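Local structure of PTS-dependent dihydroxyacetone kinase operon regulatory protein (Escherichia coli, 4LRZ) at residues Asp213-Phe227 and Thr294-Val306. The protein activates transcription of the dihydroxyacetone kinase operon dhaKLM from a sigma-70 promoter and represses its own expression. Numbering follows the deposited sequence.
Sequences DDGVISWDEQGNLQF and TQGTSFILLLHPV
Backbone hydrogen bonds from Gly-215 to Leu-303, Ile-217 to Leu-301 and Trp-219 to Phe-299 join the first and last strands of the PAS fold, neighbours in its five-stranded antiparallel sheet, in what is inferred to be the sensor domain of the regulator. In each pair both residues donate one N-H...O bond and accept another; the Leu-301 N to Ile-217 O bond is the straightest, 2.8 Å long and 171° at the hydrogen. Phe-299 O has a second donor: Ser-218 OG, swung anti to its own backbone N (chi1 -180°), reaches it at 2.9 Å from the face of the carbonyl plane opposite to Trp-219 N, so that the two donors together grip this buried oxygen. At the far end of the pairing, Asp-214 OD1 accepts from His-304 ND1 at 3.2 Å, a bent bond (140°) arriving from above a carboxylate set perpendicular to the imidazole. His-304 NE2 is hydrogen-bonded to Thr-287 OG1, so both ring nitrogens are engaged, while Asp-214 OD2 takes the backbone N of Asp-213 of the second subunit. With an alanine here, His-304 ND1 would probably lose its acceptor within this chain, and the backbone N of Asp-213 of the second subunit its carboxylate acceptor. Past the end of strand 215-219, Glu-221 OE1 forms a salt bridge with Arg-200 of the second subunit, and the CA-H of Glu-221 makes a C-H...O contact with Thr-297 O. On the face carrying Ile-217 and Leu-301, the Trp-219 indole receives Phe-299 CB over its six-membered ring, 3.8 Å from the centroid.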
loop_
_atom_site.group_PDB
_atom_site.type_symbol
_atom_site.label_atom_id
_atom_site.label_comp_id
_atom_site.label_asym_id
_atom_site.label_seq_id
_atom_site.Cartn_x
_atom_site.Cartn_y
_atom_site.Cartn_z
ATOM N N ASP F 213 10.931 -19.939 27.974
ATOM C CA ASP F 213 11.927 -20.145 29.037
ATOM C C ASP F 213 13.285 -19.570 28.749
ATOM O O ASP F 213 13.920 -19.031 29.636
ATOM C CB ASP F 213 12.089 -21.626 29.380
ATOM C CG ASP F 213 11.019 -22.131 30.338
ATOM O OD1 ASP F 213 10.343 -21.306 31.001
ATOM O OD2 ASP F 213 10.850 -23.364 30.420
ATOM N N ASP F 214 13.735 -19.662 27.515
ATOM C CA ASP F 214 15.068 -19.194 27.196
ATOM C C ASP F 214 15.120 -17.685 27.281
ATOM O O ASP F 214 14.126 -17.017 27.012
ATOM C CB ASP F 214 15.466 -19.649 25.791
ATOM C CG ASP F 214 15.620 -21.165 25.686
ATOM O OD1 ASP F 214 16.254 -21.763 26.601
ATOM O OD2 ASP F 214 15.087 -21.749 24.703
ATOM N N GLY F 215 16.276 -17.161 27.668
ATOM C CA GLY F 215 16.583 -15.752 27.469
ATOM C C GLY F 215 16.858 -15.528 25.997
ATOM O O GLY F 215 17.381 -16.416 25.323
ATOM N N VAL F 216 16.485 -14.368 25.477
ATOM C CA VAL F 216 16.820 -14.044 24.092
ATOM C C VAL F 216 17.212 -12.601 23.826
ATOM O O VAL F 216 16.625 -11.657 24.381
ATOM C CB VAL F 216 15.835 -14.647 22.993
ATOM C CG1 VAL F 216 14.599 -15.249 23.588
ATOM C CG2 VAL F 216 15.535 -13.655 21.838
ATOM N N ILE F 217 18.230 -12.457 22.988
ATOM C CA ILE F 217 18.725 -11.181 22.542
ATOM C C ILE F 217 18.844 -11.327 21.045
ATOM O O ILE F 217 19.303 -12.360 20.554
ATOM C CB ILE F 217 20.113 -10.921 23.152
ATOM C CG1 ILE F 217 19.971 -10.569 24.617
ATOM C CG2 ILE F 217 20.784 -9.734 22.524
ATOM C CD1 ILE F 217 20.935 -11.326 25.493
ATOM N N SER F 218 18.425 -10.318 20.303
ATOM C CA SER F 218 18.521 -10.393 18.867
ATOM C C SER F 218 18.925 -9.085 18.261
ATOM O O SER F 218 18.396 -8.014 18.630
ATOM C CB SER F 218 17.207 -10.838 18.274
ATOM O OG SER F 218 17.294 -10.915 16.858
ATOM N N TRP F 219 19.840 -9.160 17.304
ATOM C CA TRP F 219 20.282 -7.947 16.646
ATOM C C TRP F 219 20.299 -7.982 15.109
ATOM O O TRP F 219 20.225 -9.046 14.473
ATOM C CB TRP F 219 21.600 -7.440 17.247
ATOM C CG TRP F 219 22.763 -8.332 17.028
ATOM C CD1 TRP F 219 23.649 -8.273 15.994
ATOM C CD2 TRP F 219 23.179 -9.436 17.848
ATOM N NE1 TRP F 219 24.593 -9.258 16.119
ATOM C CE2 TRP F 219 24.329 -9.991 17.243
ATOM C CE3 TRP F 219 22.696 -10.005 19.036
ATOM C CZ2 TRP F 219 25.020 -11.075 17.792
ATOM C CZ3 TRP F 219 23.370 -11.088 19.578
ATOM C CH2 TRP F 219 24.524 -11.617 18.950
ATOM N N ASP F 220 20.413 -6.772 14.570
ATOM C CA ASP F 220 20.386 -6.370 13.160
ATOM C C ASP F 220 21.642 -6.722 12.400
ATOM O O ASP F 220 22.643 -6.989 13.038
ATOM C CB ASP F 220 20.370 -4.827 13.149
ATOM C CG ASP F 220 19.158 -4.321 12.553
ATOM O OD1 ASP F 220 18.908 -3.111 12.524
ATOM O OD2 ASP F 220 18.437 -5.192 12.063
ATOM N N GLU F 221 21.603 -6.644 11.061
ATOM C CA GLU F 221 22.846 -6.715 10.229
ATOM C C GLU F 221 23.627 -5.424 10.380
ATOM O O GLU F 221 24.765 -5.324 9.938
ATOM C CB GLU F 221 22.573 -6.932 8.727
ATOM C CG GLU F 221 22.001 -5.705 7.988
ATOM C CD GLU F 221 20.477 -5.523 8.193
ATOM O OE1 GLU F 221 19.845 -6.338 8.910
ATOM O OE2 GLU F 221 19.902 -4.566 7.642
ATOM N N GLN F 222 22.976 -4.437 10.979
ATOM C CA GLN F 222 23.582 -3.162 11.274
ATOM C C GLN F 222 24.128 -3.113 12.690
ATOM O O GLN F 222 24.608 -2.077 13.099
ATOM C CB GLN F 222 22.552 -2.047 11.104
ATOM C CG GLN F 222 22.070 -1.854 9.655
ATOM C CD GLN F 222 23.128 -1.190 8.752
ATOM O OE1 GLN F 222 23.130 0.028 8.584
ATOM N NE2 GLN F 222 24.030 -1.991 8.189
ATOM N N GLY F 223 24.028 -4.191 13.460
ATOM C CA GLY F 223 24.498 -4.176 14.858
ATOM C C GLY F 223 23.513 -3.726 15.948
ATOM O O GLY F 223 23.852 -3.755 17.131
ATOM N N ASN F 224 22.297 -3.332 15.560
ATOM C CA ASN F 224 21.285 -2.778 16.477
ATOM C C ASN F 224 20.311 -3.800 17.054
ATOM O O ASN F 224 19.716 -4.614 16.316
ATOM C CB ASN F 224 20.508 -1.704 15.760
ATOM C CG ASN F 224 21.389 -0.590 15.354
ATOM O OD1 ASN F 224 22.323 -0.262 16.090
ATOM N ND2 ASN F 224 21.161 -0.029 14.168
ATOM N N LEU F 225 20.174 -3.757 18.374
ATOM C CA LEU F 225 19.429 -4.755 19.125
ATOM C C LEU F 225 17.955 -4.589 18.762
ATOM O O LEU F 225 17.436 -3.455 18.759
ATOM C CB LEU F 225 19.660 -4.516 20.620
ATOM C CG LEU F 225 18.846 -5.396 21.549
ATOM C CD1 LEU F 225 19.743 -6.548 21.925
ATOM C CD2 LEU F 225 18.489 -4.686 22.763
ATOM N N GLN F 226 17.303 -5.693 18.385
ATOM C CA GLN F 226 15.920 -5.620 17.933
ATOM C C GLN F 226 14.963 -6.070 19.006
ATOM O O GLN F 226 13.861 -5.526 19.092
ATOM C CB GLN F 226 15.660 -6.410 16.621
ATOM C CG GLN F 226 16.460 -5.882 15.439
ATOM C CD GLN F 226 16.206 -4.407 15.206
ATOM O OE1 GLN F 226 17.087 -3.569 15.476
ATOM N NE2 GLN F 226 14.986 -4.062 14.744
ATOM N N PHE F 227 15.349 -7.082 19.774
ATOM C CA PHE F 227 14.540 -7.544 20.889
ATOM C C PHE F 227 15.368 -8.232 21.951
ATOM O O PHE F 227 16.446 -8.793 21.658
ATOM C CB PHE F 227 13.331 -8.421 20.489
ATOM C CG PHE F 227 13.628 -9.548 19.498
ATOM C CD1 PHE F 227 14.010 -10.817 19.942
ATOM C CD2 PHE F 227 13.388 -9.357 18.121
ATOM C CE1 PHE F 227 14.225 -11.882 19.023
ATOM C CE2 PHE F 227 13.607 -10.370 17.187
ATOM C CZ PHE F 227 14.024 -11.648 17.633
ATOM N N THR F 294 18.783 -11.155 2.264
ATOM C CA THR F 294 19.426 -10.374 1.200
ATOM C C THR F 294 20.248 -9.205 1.786
ATOM O O THR F 294 21.390 -8.983 1.366
ATOM C CB THR F 294 18.414 -9.905 0.101
ATOM O OG1 THR F 294 17.526 -8.917 0.637
ATOM C CG2 THR F 294 17.566 -11.099 -0.389
ATOM N N GLN F 295 19.709 -8.512 2.795
ATOM C CA GLN F 295 20.399 -7.307 3.327
ATOM C C GLN F 295 21.572 -7.498 4.308
ATOM O O GLN F 295 22.178 -6.505 4.745
ATOM C CB GLN F 295 19.414 -6.252 3.874
ATOM C CG GLN F 295 18.352 -6.799 4.769
ATOM C CD GLN F 295 17.112 -7.173 3.982
ATOM O OE1 GLN F 295 16.739 -8.350 3.895
ATOM N NE2 GLN F 295 16.475 -6.171 3.382
ATOM N N GLY F 296 21.900 -8.742 4.637
ATOM C CA GLY F 296 22.939 -9.028 5.619
ATOM C C GLY F 296 22.525 -10.138 6.583
ATOM O O GLY F 296 21.446 -10.746 6.463
ATOM N N THR F 297 23.385 -10.413 7.549
ATOM C CA THR F 297 23.083 -11.452 8.511
ATOM C C THR F 297 22.648 -10.802 9.807
ATOM O O THR F 297 23.244 -9.833 10.235
ATOM C CB THR F 297 24.298 -12.396 8.738
ATOM O OG1 THR F 297 24.822 -12.782 7.462
ATOM C CG2 THR F 297 23.897 -13.649 9.530
ATOM N N SER F 298 21.571 -11.326 10.379
ATOM C CA SER F 298 21.071 -10.966 11.688
ATOM C C SER F 298 21.305 -12.175 12.590
ATOM O O SER F 298 21.540 -13.301 12.087
ATOM C CB SER F 298 19.569 -10.681 11.614
ATOM O OG SER F 298 19.318 -9.444 10.991
ATOM N N PHE F 299 21.201 -11.956 13.908
ATOM C CA PHE F 299 21.471 -12.998 14.882
ATOM C C PHE F 299 20.434 -13.116 15.966
ATOM O O PHE F 299 19.820 -12.138 16.357
ATOM C CB PHE F 299 22.851 -12.800 15.499
ATOM C CG PHE F 299 23.973 -12.953 14.509
ATOM C CD1 PHE F 299 24.472 -14.222 14.190
ATOM C CD2 PHE F 299 24.512 -11.829 13.863
ATOM C CE1 PHE F 299 25.509 -14.372 13.267
ATOM C CE2 PHE F 299 25.562 -11.970 12.920
ATOM C CZ PHE F 299 26.055 -13.246 12.623
ATOM N N ILE F 300 20.207 -14.343 16.410
ATOM C CA ILE F 300 19.506 -14.562 17.656
ATOM C C ILE F 300 20.413 -15.314 18.603
ATOM O O ILE F 300 21.055 -16.283 18.206
ATOM C CB ILE F 300 18.229 -15.361 17.499
ATOM C CG1 ILE F 300 17.230 -14.585 16.657
ATOM C CG2 ILE F 300 17.636 -15.657 18.913
ATOM C CD1 ILE F 300 15.942 -15.351 16.432
ATOM N N LEU F 301 20.465 -14.850 19.844
ATOM C CA LEU F 301 21.228 -15.511 20.884
ATOM C C LEU F 301 20.298 -15.904 21.990
ATOM O O LEU F 301 19.600 -15.053 22.554
ATOM C CB LEU F 301 22.340 -14.604 21.402
ATOM C CG LEU F 301 23.146 -15.064 22.608
ATOM C CD1 LEU F 301 24.067 -16.224 22.232
ATOM C CD2 LEU F 301 23.946 -13.919 23.152
ATOM N N LEU F 302 20.277 -17.195 22.278
ATOM C CA LEU F 302 19.487 -17.730 23.368
ATOM C C LEU F 302 20.328 -18.142 24.562
ATOM O O LEU F 302 21.377 -18.776 24.427
ATOM C CB LEU F 302 18.633 -18.905 22.913
ATOM C CG LEU F 302 17.650 -18.524 21.825
ATOM C CD1 LEU F 302 18.153 -19.004 20.500
ATOM C CD2 LEU F 302 16.373 -19.187 22.108
ATOM N N LEU F 303 19.851 -17.765 25.738
ATOM C CA LEU F 303 20.531 -18.091 26.957
ATOM C C LEU F 303 19.680 -19.137 27.598
ATOM O O LEU F 303 18.546 -18.881 28.007
ATOM C CB LEU F 303 20.687 -16.870 27.859
ATOM C CG LEU F 303 21.257 -15.614 27.195
ATOM C CD1 LEU F 303 21.061 -14.401 28.098
ATOM C CD2 LEU F 303 22.721 -15.787 26.815
ATOM N N HIS F 304 20.238 -20.336 27.647
ATOM C CA HIS F 304 19.540 -21.503 28.145
ATOM C C HIS F 304 19.666 -21.522 29.667
ATOM O O HIS F 304 20.738 -21.277 30.206
ATOM C CB HIS F 304 20.100 -22.786 27.499
ATOM C CG HIS F 304 20.074 -22.775 25.994
ATOM N ND1 HIS F 304 18.913 -22.930 25.259
ATOM C CD2 HIS F 304 21.071 -22.646 25.086
ATOM C CE1 HIS F 304 19.195 -22.894 23.969
ATOM N NE2 HIS F 304 20.497 -22.719 23.837
ATOM N N PRO F 305 18.552 -21.762 30.366
ATOM C CA PRO F 305 18.644 -21.820 31.828
ATOM C C PRO F 305 19.275 -23.154 32.268
ATOM O O PRO F 305 18.963 -24.191 31.676
ATOM C CB PRO F 305 17.178 -21.696 32.276
ATOM C CG PRO F 305 16.360 -22.164 31.083
ATOM C CD PRO F 305 17.171 -21.909 29.859
ATOM N N VAL F 306 20.167 -23.123 33.266
ATOM C CA VAL F 306 20.896 -24.348 33.693
ATOM C C VAL F 306 20.155 -25.199 34.762
ATOM O O VAL F 306 19.675 -24.697 35.788
ATOM C CB VAL F 306 22.397 -24.069 34.153
ATOM C CG1 VAL F 306 23.287 -25.330 33.979
ATOM C CG2 VAL F 306 23.006 -22.863 33.410
#